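Local coordinates for protein glyoxalase 3 (Candida albicans, PDB 4LRU) that converts methylglyoxal to D-lactate in a single glutathione-independent step, detoxifying methylglyoxal produced by the cell's own metabolism, at residues A107-G110 and T111-D114; D178-K182 and G183-T187. All coordinates share one frame; numbering follows the deposited sequence. Where two conformers were deposited one is given.

Contact 1: A107-G110 and T111-D114; sequences AGHG and TLFD
Gly108 O is gripped twice by Thr111, once by its backbone N and once by its hydroxyl. The amide bond, Thr111 N to Gly108 O, is 3.1 Å, with N above the carbonyl plane. Thr111 OG1 donates to Gly108 O over 3.0 Å and lies nearly in line with the C=O. It gets there because chi1 of 59° sets OG1 between the backbone N and the carbonyl carbon of Thr111. That rotation leaves the methyl beside the N, where Thr111 CG2 lies 3.7 Å from Ala107 CB.

The next two bonds have the same three-residue spacing. Leu112 N donates to His109 O at 3.0 Å, and Phe113 N to Gly110 O at 2.9 Å. The Phe113 ring meets Gly110 O with its edge. Leu112 runs alongside His109, and its CD1 lies obliquely 3.8 Å from CD2 of the imidazole. His109 NE2 is hydrogen-bonded to Glu171, an inferred active-site residue. The carboxylate of Asp114 is held by Thr12 and Ser13.

Gly108 has a positive phi, 102°, at the start of the turn. The loop after strand 102-105 leads through this turn into helix 111-114. Thr111 OG1 also makes a weak bond to the backbone O of His140, an inferred active-site residue. The shared acceptor thus holds the Thr111 amide and hydroxyl on one carbonyl, and the successive bonds carry the turn into the helix.

Contact 2: D178-K182 and G183-T187; sequences DIMKK and GNLLT
Helix 177-182 closes in a Schellman motif, with Asn184 at positive phi and the chain folding back on the last turn. Met180 O is central to it. Leu185 N donates to Met180 O over 2.8 Å, tilted only 20° from the carbonyl plane. Gly183 N bonds Ile179 O at 3.1 Å and makes a second, weak bond to Met180 O.

Leu185 turns its CB toward the helix, where it lies 3.6 Å from Met180 O and 4.1 Å from Met180 CB. The rest of Met180 extends away from the backbone and then bends at chi3, 61°. This puts the terminal methyl, Met180 CE, 3.8 Å from Thr187 CG2, the two side chains crossing at about a right angle. Met180 CE is also 3.6 Å from Leu185 O.

Lys181 follows a bent course, with turns at chi2 and chi4, which brings its amine back over the loop. In this conformer, one of two deposited, a water lies between Lys181 NZ and Leu185 O. The bridge is therefore doubtful. Thr187 is the N-cap of helix 188-195, so one helix ends and the next begins within a few residues. The Thr187 side chain caps a backbone N just beyond it, and Thr187 N bonds Gln190 OE1.

Met180 O thus takes a good bond from Leu185 N and a weak one from Gly183 N, which closes the helix end. The buried Met180 side chain meanwhile faces Leu185, Thr187 and Glu171, an inferred active-site residue.

Overall arrangement
Contact 1 is buried and starts a helix; contact 2 is partly exposed and ends one. Their centres are about 12 Å apart, and they touch directly. Leu112 of contact 1 packs on Met180, with CD1 3.7 Å from CE, and its CD2 is 3.3 Å from Leu186 O. The ring of Phe113 meets Leu185, CZ to CD1 3.5 Å. Helix 111-114 thus lies against the end of helix 177-182 and the loop after it. Contact 1 relies on a threonine hydroxyl and successive turn bonds. Contact 2 uses a Schellman cap and methionine packing. The two flank the same inferred active-site glutamate, contact 1 by hydrogen bonding and contact 2 by packing.

Contact 1: A107-G110 and T111-D114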
loop_
_atom_site.group_PDB
_atom_site.type_symbol
_atom_site.label_atom_id
_atom_site.label_comp_id
_atom_site.label_asym_id
_atom_site.label_seq_id
_atom_site.Cartn_x
_atom_site.Cartn_y
_atom_site.Cartn_z
ATOM N N ALA A 107 -2.661 -0.514 -2.422
ATOM C CA ALA A 107 -3.741 0.447 -2.366
ATOM C C ALA A 107 -4.802 0.229 -3.430
ATOM O O ALA A 107 -5.347 -0.873 -3.549
ATOM C CB ALA A 107 -3.192 1.863 -2.350
ATOM N N GLY A 108 -5.133 1.282 -4.167
ATOM C CA GLY A 108 -6.476 1.469 -4.663
ATOM C C GLY A 108 -7.157 2.498 -3.795
ATOM O O GLY A 108 -6.810 2.637 -2.627
ATOM N N HIS A 109 -8.117 3.222 -4.359
ATOM C CA HIS A 109 -8.749 4.331 -3.646
ATOM C C HIS A 109 -9.475 3.865 -2.376
ATOM O O HIS A 109 -9.729 4.663 -1.481
ATOM C CB HIS A 109 -9.720 5.070 -4.560
ATOM C CG HIS A 109 -9.061 6.029 -5.507
ATOM N ND1 HIS A 109 -8.522 5.634 -6.715
ATOM C CD2 HIS A 109 -8.868 7.369 -5.431
ATOM C CE1 HIS A 109 -8.024 6.688 -7.339
ATOM N NE2 HIS A 109 -8.226 7.753 -6.585
ATOM N N GLY A 110 -9.793 2.582 -2.280
ATOM C CA GLY A 110 -10.440 2.066 -1.070
ATOM C C GLY A 110 -9.655 2.432 0.184
ATOM O O GLY A 110 -10.238 2.684 1.253
ATOM N N THR A 111 -8.330 2.467 0.084
ATOM C CA THR A 111 -7.496 2.762 1.252
ATOM C C THR A 111 -7.814 4.115 1.912
ATOM O O THR A 111 -7.558 4.296 3.104
ATOM C CB THR A 111 -5.986 2.791 0.917
ATOM O OG1 THR A 111 -5.739 3.781 -0.088
ATOM C CG2 THR A 111 -5.502 1.452 0.447
ATOM N N LEU A 112 -8.330 5.069 1.135
ATOM C CA LEU A 112 -8.693 6.375 1.651
ATOM C C LEU A 112 -9.744 6.253 2.738
ATOM O O LEU A 112 -9.839 7.121 3.611
ATOM C CB LEU A 112 -9.229 7.266 0.531
ATOM C CG LEU A 112 -8.187 7.623 -0.534
ATOM C CD1 LEU A 112 -8.860 8.219 -1.752
ATOM C CD2 LEU A 112 -7.130 8.578 0.013
ATOM N N PHE A 113 -10.538 5.189 2.658
ATOM C CA PHE A 113 -11.669 5.012 3.565
ATOM C C PHE A 113 -11.268 4.315 4.861
ATOM O O PHE A 113 -11.734 4.695 5.945
ATOM C CB PHE A 113 -12.809 4.251 2.883
ATOM C CG PHE A 113 -13.477 5.028 1.776
ATOM C CD1 PHE A 113 -12.963 5.004 0.486
ATOM C CD2 PHE A 113 -14.611 5.778 2.023
ATOM C CE1 PHE A 113 -13.569 5.715 -0.527
ATOM C CE2 PHE A 113 -15.238 6.490 1.006
ATOM C CZ PHE A 113 -14.718 6.449 -0.274
ATOM N N ASP A 114 -10.432 3.284 4.765
ATOM C CA ASP A 114 -10.110 2.483 5.935
ATOM C C ASP A 114 -8.723 2.657 6.526
ATOM O O ASP A 114 -8.567 2.603 7.747
ATOM C CB ASP A 114 -10.463 1.015 5.735
ATOM C CG ASP A 114 -9.607 0.328 4.684
ATOM O OD1 ASP A 114 -9.078 1.005 3.768
ATOM O OD2 ASP A 114 -9.504 -0.905 4.773
#

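Contact 2: D178-K182 and G183-T187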
loop_
_atom_site.group_PDB
_atom_site.type_symbol
_atom_site.label_atom_id
_atom_site.label_comp_id
_atom_site.label_asym_id
_atom_site.label_seq_id
_atom_site.Cartn_x
_atom_site.Cartn_y
_atom_site.Cartn_z
ATOM N N ASP A 178 -13.706 15.612 -6.702
ATOM C CA ASP A 178 -14.855 16.177 -5.984
ATOM C C ASP A 178 -15.400 15.171 -4.975
ATOM O O ASP A 178 -15.769 15.536 -3.853
ATOM C CB ASP A 178 -15.969 16.563 -6.956
ATOM C CG ASP A 178 -15.554 17.652 -7.912
ATOM O OD1 ASP A 178 -14.625 18.423 -7.571
ATOM O OD2 ASP A 178 -16.172 17.742 -8.995
ATOM N N ILE A 179 -15.442 13.911 -5.389
ATOM C CA ILE A 179 -15.803 12.808 -4.498
ATOM C C ILE A 179 -14.941 12.830 -3.242
ATOM O O ILE A 179 -15.448 12.738 -2.125
ATOM C CB ILE A 179 -15.679 11.450 -5.216
ATOM C CG1 ILE A 179 -16.808 11.302 -6.242
ATOM C CG2 ILE A 179 -15.714 10.304 -4.214
ATOM C CD1 ILE A 179 -16.543 10.268 -7.314
ATOM N N MET A 180 -13.634 12.983 -3.424
ATOM C CA MET A 180 -12.704 12.983 -2.305
ATOM C C MET A 180 -12.911 14.179 -1.373
ATOM O O MET A 180 -12.910 14.029 -0.154
ATOM C CB MET A 180 -11.253 12.953 -2.819
ATOM C CG MET A 180 -10.864 11.617 -3.424
ATOM S SD MET A 180 -9.161 11.508 -4.022
ATOM C CE MET A 180 -8.228 11.799 -2.525
ATOM N N LYS A 181 -13.130 15.356 -1.949
ATOM C CA LYS A 181 -13.268 16.570 -1.156
ATOM C C LYS A 181 -14.554 16.542 -0.333
ATOM O O LYS A 181 -14.603 17.070 0.778
ATOM C CB LYS A 181 -13.253 17.794 -2.070
ATOM C CG LYS A 181 -12.026 17.867 -2.967
ATOM C CD LYS A 181 -10.896 18.651 -2.317
ATOM C CE LYS A 181 -9.578 18.434 -3.045
ATOM N NZ LYS A 181 -9.040 17.065 -2.817
ATOM N N LYS A 182 -15.588 15.916 -0.883
ATOM C CA LYS A 182 -16.872 15.829 -0.212
ATOM C C LYS A 182 -16.810 14.811 0.919
ATOM O O LYS A 182 -17.498 14.950 1.922
ATOM C CB LYS A 182 -17.934 15.410 -1.223
ATOM C CG LYS A 182 -19.362 15.659 -0.774
ATOM C CD LYS A 182 -20.345 15.056 -1.763
ATOM C CE LYS A 182 -21.578 14.505 -1.061
ATOM N NZ LYS A 182 -22.259 13.464 -1.881
ATOM N N GLY A 183 -15.981 13.783 0.752
ATOM C CA GLY A 183 -15.851 12.726 1.755
ATOM C C GLY A 183 -14.765 12.982 2.781
ATOM O O GLY A 183 -14.480 12.121 3.612
ATOM N N ASN A 184 -14.124 14.146 2.701
ATOM C CA ASN A 184 -12.987 14.454 3.560
ATOM C C ASN A 184 -11.930 13.388 3.412
ATOM O O ASN A 184 -11.300 12.985 4.383
ATOM C CB ASN A 184 -13.425 14.535 5.025
ATOM C CG ASN A 184 -14.205 15.789 5.323
ATOM O OD1 ASN A 184 -15.389 15.735 5.666
ATOM N ND2 ASN A 184 -13.547 16.934 5.182
ATOM N N LEU A 185 -11.775 12.891 2.189
ATOM C CA LEU A 185 -10.713 11.950 1.884
ATOM C C LEU A 185 -9.471 12.709 1.430
ATOM O O LEU A 185 -9.514 13.439 0.452
ATOM C CB LEU A 185 -11.156 11.001 0.774
ATOM C CG LEU A 185 -12.479 10.262 0.994
ATOM C CD1 LEU A 185 -12.728 9.324 -0.171
ATOM C CD2 LEU A 185 -12.465 9.481 2.298
ATOM N N LEU A 186 -8.370 12.541 2.141
ATOM C CA LEU A 186 -7.202 13.383 1.913
ATOM C C LEU A 186 -6.328 12.777 0.833
ATOM O O LEU A 186 -6.054 11.581 0.852
ATOM C CB LEU A 186 -6.384 13.535 3.190
ATOM C CG LEU A 186 -7.048 14.263 4.360
ATOM C CD1 LEU A 186 -6.026 14.437 5.470
ATOM C CD2 LEU A 186 -7.623 15.600 3.935
ATOM N N THR A 187 -5.875 13.618 -0.093
ATOM C CA THR A 187 -4.843 13.206 -1.027
ATOM C C THR A 187 -3.556 12.958 -0.265
ATOM O O THR A 187 -3.403 13.385 0.871
ATOM C CB THR A 187 -4.551 14.281 -2.090
ATOM O OG1 THR A 187 -3.992 15.441 -1.457
ATOM C CG2 THR A 187 -5.804 14.649 -2.831
HETATM O O HOH W 1 -9.170 15.850 -0.492
#